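Local coordinates for protein DnaJ homolog subfamily C member 10 (Mus musculus, PDB 3APQ) that reduces disulfide bonds in the endoplasmic reticulum, serving both the correct folding of proteins and the degradation of misfolded ones, at residues G114-V119 with L172-S177; P124-C129 with S168-F173; D144-I149 with F196-V201. One frame throughout, in Å; residues are numbered along the deposited sequence.

Contact 1: residues G114-V119 with L172-S177; sequences GELWFV and LFIFRS
W117 and F175 face each other as a hydrogen-bonded antiparallel pair, V119 and F173 as the next, joining neighbouring strands 117-122 and 171-175 of a thioredoxin fold where its central sheet turns from parallel to antiparallel. Each pair makes two backbone bonds; the shortest, from F175 N to W117 O, is 2.7 Å, and the one from V119 N to F173 O is almost straight (177° at the hydrogen). Between them F118 and I174 form the non-hydrogen-bonded pair. The F118 ring swings to the L172 end of the opposing strand because CG stands anti to the backbone N (chi1 -172°). This brings its CD2 edge, in plane, to 3.5 Å from F173 O, while CE2 reaches L172 CB at 3.7 Å. At the root of the side chain, F118 CB meets I174 CD1 at 3.9 Å. Beside this pair L116 CD1 touches I174 CG1 at 3.5 Å and also lies over one face of the R176 guanidinium, offset toward its rim. On the face of the sheet that carries W117 and F173, V119 CB sits at the edge of the F175 ring, 4.1 Å from CE2.

Further out, F118 meets W136 of helix 127-142 edge-to-face and F196 of helix 190-202 with the ring planes at about 45°; an alanine here would probably leave a gap between L172, W136 and F196. F107 of helix 104-113 meets the F175 ring edge-to-face on the opposite side of the sheet. The E115 carboxylate is held by a salt bridge with R148. Beyond the paired strands a water bridges the segments, accepting N-H groups from both: G114 N at 2.7 Å and S177 N at 2.8 Å.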
loop_
_atom_site.group_PDB
_atom_site.type_symbol
_atom_site.label_atom_id
_atom_site.label_comp_id
_atom_site.label_asym_id
_atom_site.label_seq_id
_atom_site.Cartn_x
_atom_site.Cartn_y
_atom_site.Cartn_z
ATOM N N GLY A 114 0.038 -20.960 -1.109
ATOM C CA GLY A 114 0.609 -21.956 -0.189
ATOM C C GLY A 114 1.754 -21.426 0.680
ATOM O O GLY A 114 2.189 -22.079 1.615
ATOM N N GLU A 115 2.243 -20.230 0.397
ATOM C CA GLU A 115 3.323 -19.667 1.212
ATOM C C GLU A 115 2.730 -19.074 2.466
ATOM O O GLU A 115 1.572 -18.642 2.453
ATOM C CB GLU A 115 3.993 -18.573 0.414
ATOM C CG GLU A 115 4.929 -19.072 -0.641
ATOM C CD GLU A 115 5.664 -17.903 -1.341
ATOM O OE1 GLU A 115 5.282 -17.532 -2.468
ATOM O OE2 GLU A 115 6.608 -17.334 -0.773
ATOM N N LEU A 116 3.501 -19.026 3.540
ATOM C CA LEU A 116 3.008 -18.457 4.793
ATOM C C LEU A 116 3.163 -16.905 4.739
ATOM O O LEU A 116 4.270 -16.424 4.524
ATOM C CB LEU A 116 3.797 -19.028 5.964
ATOM C CG LEU A 116 3.510 -18.416 7.349
ATOM C CD1 LEU A 116 2.068 -18.737 7.707
ATOM C CD2 LEU A 116 4.414 -18.923 8.439
ATOM N N TRP A 117 2.067 -16.178 4.876
ATOM C CA TRP A 117 2.095 -14.698 4.810
ATOM C C TRP A 117 1.583 -14.100 6.103
ATOM O O TRP A 117 0.500 -14.506 6.608
ATOM C CB TRP A 117 1.185 -14.223 3.695
ATOM C CG TRP A 117 1.817 -14.242 2.347
ATOM C CD1 TRP A 117 1.832 -15.288 1.439
ATOM C CD2 TRP A 117 2.505 -13.148 1.712
ATOM N NE1 TRP A 117 2.479 -14.881 0.272
ATOM C CE2 TRP A 117 2.920 -13.594 0.424
ATOM C CE3 TRP A 117 2.831 -11.847 2.116
ATOM C CZ2 TRP A 117 3.626 -12.767 -0.482
ATOM C CZ3 TRP A 117 3.530 -11.023 1.213
ATOM C CH2 TRP A 117 3.939 -11.507 -0.060
ATOM N N PHE A 118 2.258 -13.084 6.620
ATOM C CA PHE A 118 1.782 -12.379 7.784
ATOM C C PHE A 118 1.609 -10.938 7.326
ATOM O O PHE A 118 2.595 -10.299 6.886
ATOM C CB PHE A 118 2.878 -12.491 8.839
ATOM C CG PHE A 118 2.496 -11.982 10.220
ATOM C CD1 PHE A 118 3.498 -11.843 11.166
ATOM C CD2 PHE A 118 1.150 -11.734 10.615
ATOM C CE1 PHE A 118 3.193 -11.424 12.485
ATOM C CE2 PHE A 118 0.848 -11.308 11.899
ATOM C CZ PHE A 118 1.869 -11.145 12.851
ATOM N N VAL A 119 0.355 -10.487 7.342
ATOM C CA VAL A 119 -0.052 -9.242 6.712
ATOM C C VAL A 119 -0.626 -8.226 7.727
ATOM O O VAL A 119 -1.463 -8.561 8.578
ATOM C CB VAL A 119 -1.113 -9.532 5.621
ATOM C CG1 VAL A 119 -1.608 -8.198 4.942
ATOM C CG2 VAL A 119 -0.514 -10.495 4.595
ATOM N N LEU A 172 -3.620 -7.554 12.185
ATOM C CA LEU A 172 -2.520 -8.379 11.690
ATOM C C LEU A 172 -2.992 -9.839 11.631
ATOM O O LEU A 172 -3.458 -10.394 12.636
ATOM C CB LEU A 172 -1.263 -8.285 12.578
ATOM C CG LEU A 172 -0.714 -6.932 13.114
ATOM C CD1 LEU A 172 0.679 -6.983 13.723
ATOM C CD2 LEU A 172 -0.816 -5.743 12.222
ATOM N N PHE A 173 -2.881 -10.442 10.453
ATOM C CA PHE A 173 -3.400 -11.801 10.252
ATOM C C PHE A 173 -2.349 -12.617 9.568
ATOM O O PHE A 173 -1.666 -12.131 8.635
ATOM C CB PHE A 173 -4.599 -11.782 9.327
ATOM C CG PHE A 173 -5.897 -11.373 9.982
ATOM C CD1 PHE A 173 -6.695 -12.338 10.641
ATOM C CD2 PHE A 173 -6.352 -10.056 9.918
ATOM C CE1 PHE A 173 -7.940 -11.984 11.236
ATOM C CE2 PHE A 173 -7.598 -9.695 10.502
ATOM C CZ PHE A 173 -8.377 -10.658 11.168
ATOM N N ILE A 174 -2.244 -13.876 9.968
ATOM C CA ILE A 174 -1.346 -14.772 9.259
ATOM C C ILE A 174 -2.166 -15.748 8.389
ATOM O O ILE A 174 -3.254 -16.222 8.799
ATOM C CB ILE A 174 -0.341 -15.370 10.240
ATOM C CG1 ILE A 174 0.836 -15.989 9.517
ATOM C CG2 ILE A 174 -1.004 -16.353 11.174
ATOM C CD1 ILE A 174 2.122 -16.045 10.386
ATOM N N PHE A 175 -1.694 -15.980 7.160
ATOM C CA PHE A 175 -2.481 -16.744 6.156
ATOM C C PHE A 175 -1.605 -17.845 5.560
ATOM O O PHE A 175 -0.398 -17.661 5.316
ATOM C CB PHE A 175 -2.882 -15.846 4.954
ATOM C CG PHE A 175 -3.782 -14.697 5.285
ATOM C CD1 PHE A 175 -5.176 -14.852 5.228
ATOM C CD2 PHE A 175 -3.242 -13.443 5.625
ATOM C CE1 PHE A 175 -6.064 -13.772 5.512
ATOM C CE2 PHE A 175 -4.103 -12.358 5.926
ATOM C CZ PHE A 175 -5.535 -12.540 5.889
ATOM N N ARG A 176 -2.216 -18.989 5.270
ATOM C CA ARG A 176 -1.582 -19.940 4.360
ATOM C C ARG A 176 -2.684 -20.733 3.644
ATOM O O ARG A 176 -3.579 -21.275 4.306
ATOM C CB ARG A 176 -0.623 -20.882 5.086
ATOM C CG ARG A 176 0.312 -21.654 4.123
ATOM C CD ARG A 176 0.642 -23.045 4.607
ATOM N NE ARG A 176 0.515 -23.172 6.059
ATOM C CZ ARG A 176 1.518 -23.064 6.931
ATOM N NH1 ARG A 176 2.768 -22.811 6.516
ATOM N NH2 ARG A 176 1.269 -23.202 8.238
ATOM N N SER A 177 -2.621 -20.778 2.310
ATOM C CA SER A 177 -3.550 -21.593 1.531
ATOM C C SER A 177 -3.928 -22.888 2.254
ATOM O O SER A 177 -3.065 -23.608 2.766
ATOM C CB SER A 177 -2.943 -21.959 0.175
ATOM O OG SER A 177 -3.917 -22.633 -0.595
HETATM O O HOH W 1 -0.687 -19.266 0.929
#

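Contact 2: residues P124-C129 with S168-F173; sequences PGCSHC and SYPSLF
C126 and C129 turn their sulfurs to Y169 and P170 in contacts that are van der Waals in kind. C129 SG lies 3.6 Å from Y169 CB and equally far, 3.6 Å, from P170 N, so it rests against the peptide link joining the two residues. C126 SG comes to the same link from its carbonyl side, 3.7 Å from Y169 O. Its sulfur stands anti to the backbone N (chi1 166°), whereas that of C129 is anti to its own carbonyl carbon, and the two meet in the redox-active disulfide, SG to SG 2.2 Å. The peptide before P170 is cis, and a cis-proline set against a CxxC pair at a helix start is characteristic of the active site of thioredoxin-family oxidoreductases, here that of the first thioredoxin domain. C126 occupies the N-cap of helix 127-142.

Purely carbon contact is left to H128, whose CB packs on P170 CD at 3.6 Å. L132 of the same helix also touches the proline, while the Y169 side chain touches S123 and C154.

Hydrogen bonding stays within the proline loop: S171 OG donates to S168 O at 2.9 Å, from 42° out of the carbonyl plane.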
loop_
_atom_site.group_PDB
_atom_site.type_symbol
_atom_site.label_atom_id
_atom_site.label_comp_id
_atom_site.label_asym_id
_atom_site.label_seq_id
_atom_site.Cartn_x
_atom_site.Cartn_y
_atom_site.Cartn_z
ATOM N N PRO A 124 -4.869 4.849 6.322
ATOM C CA PRO A 124 -4.258 6.168 6.477
ATOM C C PRO A 124 -4.921 6.907 7.683
ATOM O O PRO A 124 -6.070 6.623 8.033
ATOM C CB PRO A 124 -4.598 6.875 5.135
ATOM C CG PRO A 124 -5.751 6.115 4.554
ATOM C CD PRO A 124 -5.428 4.674 4.966
ATOM N N GLY A 125 -4.207 7.816 8.328
ATOM C CA GLY A 125 -4.809 8.576 9.418
ATOM C C GLY A 125 -4.969 7.761 10.704
ATOM O O GLY A 125 -5.842 8.059 11.527
ATOM N N CYS A 126 -4.177 6.721 10.878
ATOM C CA CYS A 126 -4.406 5.785 11.978
ATOM C C CYS A 126 -3.185 5.848 12.881
ATOM O O CYS A 126 -2.057 5.474 12.470
ATOM C CB CYS A 126 -4.608 4.389 11.404
ATOM S SG CYS A 126 -4.516 2.970 12.543
ATOM N N SER A 127 -3.389 6.405 14.073
ATOM C CA SER A 127 -2.287 6.651 15.020
ATOM C C SER A 127 -1.667 5.338 15.480
ATOM O O SER A 127 -0.450 5.252 15.599
ATOM C CB SER A 127 -2.765 7.474 16.229
ATOM O OG SER A 127 -1.689 7.819 17.077
ATOM N N HIS A 128 -2.501 4.322 15.724
ATOM C CA HIS A 128 -1.966 2.991 16.140
ATOM C C HIS A 128 -1.163 2.277 15.049
ATOM O O HIS A 128 -0.174 1.535 15.349
ATOM C CB HIS A 128 -3.079 2.068 16.625
ATOM C CG HIS A 128 -3.734 2.518 17.902
ATOM N ND1 HIS A 128 -3.093 2.492 19.118
ATOM C CD2 HIS A 128 -4.991 2.974 18.150
ATOM C CE1 HIS A 128 -3.923 2.907 20.065
ATOM N NE2 HIS A 128 -5.083 3.212 19.501
ATOM N N CYS A 129 -1.557 2.525 13.798
ATOM C CA CYS A 129 -0.822 2.041 12.624
ATOM C C CYS A 129 0.539 2.732 12.582
ATOM O O CYS A 129 1.544 2.053 12.373
ATOM C CB CYS A 129 -1.631 2.293 11.324
ATOM S SG CYS A 129 -3.278 1.508 11.371
ATOM N N SER A 168 -11.103 -2.567 11.894
ATOM C CA SER A 168 -10.386 -1.689 12.803
ATOM C C SER A 168 -8.896 -1.923 12.484
ATOM O O SER A 168 -8.550 -2.927 11.841
ATOM C CB SER A 168 -10.735 -2.011 14.232
ATOM O OG SER A 168 -10.225 -3.288 14.563
ATOM N N TYR A 169 -8.045 -0.960 12.845
ATOM C CA TYR A 169 -6.670 -0.950 12.343
ATOM C C TYR A 169 -5.725 -0.619 13.481
ATOM O O TYR A 169 -6.080 0.115 14.388
ATOM C CB TYR A 169 -6.553 0.087 11.226
ATOM C CG TYR A 169 -7.713 0.011 10.287
ATOM C CD1 TYR A 169 -7.715 -0.889 9.213
ATOM C CD2 TYR A 169 -8.834 0.800 10.493
ATOM C CE1 TYR A 169 -8.800 -0.951 8.346
ATOM C CE2 TYR A 169 -9.913 0.735 9.657
ATOM C CZ TYR A 169 -9.892 -0.154 8.578
ATOM O OH TYR A 169 -11.018 -0.213 7.769
ATOM N N PRO A 170 -4.506 -1.156 13.445
ATOM C CA PRO A 170 -4.045 -2.171 12.487
ATOM C C PRO A 170 -4.661 -3.521 12.804
ATOM O O PRO A 170 -5.027 -3.778 13.963
ATOM C CB PRO A 170 -2.517 -2.226 12.727
ATOM C CG PRO A 170 -2.378 -1.801 14.185
ATOM C CD PRO A 170 -3.482 -0.794 14.451
ATOM N N SER A 171 -4.801 -4.371 11.791
ATOM C CA SER A 171 -5.225 -5.762 12.013
ATOM C C SER A 171 -4.181 -6.665 11.385
ATOM O O SER A 171 -3.825 -6.499 10.218
ATOM C CB SER A 171 -6.631 -6.019 11.440
ATOM O OG SER A 171 -7.556 -5.553 12.390
ATOM N N LEU A 172 -3.620 -7.554 12.185
ATOM C CA LEU A 172 -2.520 -8.379 11.690
ATOM C C LEU A 172 -2.992 -9.839 11.631
ATOM O O LEU A 172 -3.458 -10.394 12.636
ATOM C CB LEU A 172 -1.263 -8.285 12.578
ATOM C CG LEU A 172 -0.714 -6.932 13.114
ATOM C CD1 LEU A 172 0.679 -6.983 13.723
ATOM C CD2 LEU A 172 -0.816 -5.743 12.222
ATOM N N PHE A 173 -2.881 -10.442 10.453
ATOM C CA PHE A 173 -3.400 -11.801 10.252
ATOM C C PHE A 173 -2.349 -12.617 9.568
ATOM O O PHE A 173 -1.666 -12.131 8.635
ATOM C CB PHE A 173 -4.599 -11.782 9.327
ATOM C CG PHE A 173 -5.897 -11.373 9.982
ATOM C CD1 PHE A 173 -6.695 -12.338 10.641
ATOM C CD2 PHE A 173 -6.352 -10.056 9.918
ATOM C CE1 PHE A 173 -7.940 -11.984 11.236
ATOM C CE2 PHE A 173 -7.598 -9.695 10.502
ATOM C CZ PHE A 173 -8.377 -10.658 11.168
#

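Contact 3: residues D144-I149 with F196-V201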
loop_
_atom_site.group_PDB
_atom_site.type_symbol
_atom_site.label_atom_id
_atom_site.label_comp_id
_atom_site.label_asym_id
_atom_site.label_seq_id
_atom_site.Cartn_x
_atom_site.Cartn_y
_atom_site.Cartn_z
ATOM N N ASP A 144 13.282 -11.896 7.797
ATOM C CA ASP A 144 13.383 -11.878 6.337
ATOM C C ASP A 144 13.726 -13.245 5.741
ATOM O O ASP A 144 14.744 -13.836 6.078
ATOM C CB ASP A 144 14.443 -10.821 5.939
ATOM C CG ASP A 144 14.429 -10.503 4.463
ATOM O OD1 ASP A 144 13.376 -10.690 3.796
ATOM O OD2 ASP A 144 15.475 -10.016 3.964
ATOM N N GLY A 145 12.873 -13.731 4.836
ATOM C CA GLY A 145 13.111 -14.960 4.094
ATOM C C GLY A 145 12.542 -16.177 4.813
ATOM O O GLY A 145 12.495 -17.276 4.227
ATOM N N LEU A 146 12.113 -16.008 6.065
ATOM C CA LEU A 146 11.607 -17.166 6.833
ATOM C C LEU A 146 10.128 -17.387 6.606
ATOM O O LEU A 146 9.631 -18.502 6.749
ATOM C CB LEU A 146 11.885 -17.009 8.317
ATOM C CG LEU A 146 13.390 -16.828 8.532
ATOM C CD1 LEU A 146 13.604 -16.568 10.008
ATOM C CD2 LEU A 146 14.178 -18.097 8.119
ATOM N N LEU A 147 9.432 -16.290 6.321
ATOM C CA LEU A 147 8.065 -16.273 5.846
ATOM C C LEU A 147 7.870 -14.951 5.111
ATOM O O LEU A 147 8.778 -14.077 5.088
ATOM C CB LEU A 147 7.050 -16.402 7.020
ATOM C CG LEU A 147 6.902 -15.193 7.941
ATOM C CD1 LEU A 147 5.524 -15.292 8.721
ATOM C CD2 LEU A 147 8.123 -14.998 8.891
ATOM N N ARG A 148 6.709 -14.795 4.482
ATOM C CA ARG A 148 6.462 -13.584 3.711
ATOM C C ARG A 148 5.725 -12.568 4.561
ATOM O O ARG A 148 4.705 -12.876 5.218
ATOM C CB ARG A 148 5.610 -13.874 2.464
ATOM C CG ARG A 148 6.073 -15.064 1.666
ATOM C CD ARG A 148 7.331 -14.799 0.883
ATOM N NE ARG A 148 7.422 -13.605 0.032
ATOM C CZ ARG A 148 7.071 -13.480 -1.249
ATOM N NH1 ARG A 148 6.536 -14.465 -1.947
ATOM N NH2 ARG A 148 7.321 -12.321 -1.881
ATOM N N ILE A 149 6.202 -11.325 4.493
ATOM C CA ILE A 149 5.636 -10.275 5.297
ATOM C C ILE A 149 4.985 -9.269 4.343
ATOM O O ILE A 149 5.623 -8.755 3.395
ATOM C CB ILE A 149 6.713 -9.546 6.192
ATOM C CG1 ILE A 149 7.503 -10.531 7.090
ATOM C CG2 ILE A 149 6.095 -8.288 6.889
ATOM C CD1 ILE A 149 6.652 -11.435 7.966
ATOM N N PHE A 196 5.405 -15.056 17.553
ATOM C CA PHE A 196 4.179 -15.474 16.891
ATOM C C PHE A 196 4.449 -16.001 15.483
ATOM O O PHE A 196 3.910 -17.044 15.124
ATOM C CB PHE A 196 3.171 -14.329 16.853
ATOM C CG PHE A 196 1.920 -14.616 16.073
ATOM C CD1 PHE A 196 0.837 -15.267 16.661
ATOM C CD2 PHE A 196 1.790 -14.144 14.780
ATOM C CE1 PHE A 196 -0.352 -15.494 15.938
ATOM C CE2 PHE A 196 0.601 -14.351 14.033
ATOM C CZ PHE A 196 -0.470 -15.008 14.599
ATOM N N ALA A 197 5.208 -15.251 14.685
ATOM C CA ALA A 197 5.490 -15.649 13.324
ATOM C C ALA A 197 6.227 -16.983 13.316
ATOM O O ALA A 197 5.902 -17.885 12.521
ATOM C CB ALA A 197 6.302 -14.605 12.610
ATOM N N MET A 198 7.163 -17.126 14.244
ATOM C CA MET A 198 8.003 -18.316 14.280
ATOM C C MET A 198 7.243 -19.559 14.717
ATOM O O MET A 198 7.561 -20.655 14.251
ATOM C CB MET A 198 9.197 -18.101 15.198
ATOM C CG MET A 198 10.239 -17.175 14.627
ATOM S SD MET A 198 10.865 -17.677 13.026
ATOM C CE MET A 198 11.755 -19.162 13.570
ATOM N N GLN A 199 6.254 -19.452 15.603
ATOM C CA GLN A 199 5.448 -20.664 15.806
ATOM C C GLN A 199 4.744 -21.110 14.526
ATOM O O GLN A 199 4.623 -22.283 14.271
ATOM C CB GLN A 199 4.499 -20.597 17.018
ATOM C CG GLN A 199 3.302 -19.767 16.833
ATOM C CD GLN A 199 2.590 -19.523 18.158
ATOM O OE1 GLN A 199 1.531 -20.079 18.398
ATOM N NE2 GLN A 199 3.189 -18.699 19.030
ATOM N N HIS A 200 4.319 -20.171 13.681
ATOM C CA HIS A 200 3.626 -20.574 12.487
ATOM C C HIS A 200 4.596 -21.105 11.436
ATOM O O HIS A 200 4.243 -22.007 10.668
ATOM C CB HIS A 200 2.763 -19.409 11.944
ATOM C CG HIS A 200 1.489 -19.227 12.704
ATOM N ND1 HIS A 200 1.393 -18.400 13.798
ATOM C CD2 HIS A 200 0.287 -19.833 12.585
ATOM C CE1 HIS A 200 0.178 -18.495 14.315
ATOM N NE2 HIS A 200 -0.519 -19.337 13.581
ATOM N N VAL A 201 5.796 -20.531 11.377
ATOM C CA VAL A 201 6.850 -21.020 10.465
ATOM C C VAL A 201 7.170 -22.495 10.822
ATOM O O VAL A 201 7.219 -23.354 9.924
ATOM C CB VAL A 201 8.152 -20.173 10.560
ATOM C CG1 VAL A 201 9.330 -20.898 9.914
ATOM C CG2 VAL A 201 7.963 -18.755 9.916
#
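A197 O accepts two backbone N-H groups of helix 190-202, V201 N at 2.9 Å and, weakly, H200 N at 3.0 Å. The first of these bonds spans one helical turn and sets A197 and V201 on the same side of the helix, where both meet L147. L147 carries CG between its backbone N and carbonyl carbon (chi1 71°), the crowded position, and its branches spread over the two helix residues: CD1 lies 4.0 Å from A197 CB, while CD2 also approaches V201 CG2. Lower on the side chain, L147 CB is 3.8 Å from V201 CG2, and the two side chains cross at about a right angle. The same valine methyl, V201 CG2, rests on L146 O at 3.6 Å, tucked against the peptide between the two leucines. Next to it, L146 CD1 reaches M198 SD at 4.2 Å; the methionine chain is folded at chi2 and chi3, which brings the sulfur there.

The leucines follow a turn at G145, where a positive phi would push a CB against the carbonyl O of D144.

One turn of the helix is also tied by a side chain: H200 ND1 donates to F196 O at 3.2 Å, nearly straight at 165°, with the acceptor in the imidazole plane. This carries ND1 over the centre of the F196 ring. The F196 and H200 side chains both touch I174, and F139 of helix 127-142 covers A197. L147, just ahead of strand 148-153, also touches F118 and I174 of the sheet and is thus wedged between sheet and helix, an apolar seam by which the C-terminal helix of a thioredoxin fold lies against its central sheet.

Contacts 1 and 3 lie side by side, their centres about 9 Å apart, and strand 117-122 is paired on its other edge with strand 148-153: F118 N lies 2.8 Å from R148 O, and L116 O 2.9 Å from R148 N, both probable hydrogen bonds. The indole of W117 also packs on R148 CB. Contact 2 holds the redox-active disulfide, its centre about 18 Å from that of contact 1 and 20 Å from that of contact 3. Contacts 1 and 2 share L172 and F173, so strand 171-175 runs from the cis-proline loop into the paired strands. Contacts 2 and 3 do not touch; their nearest atoms are about 6 Å apart.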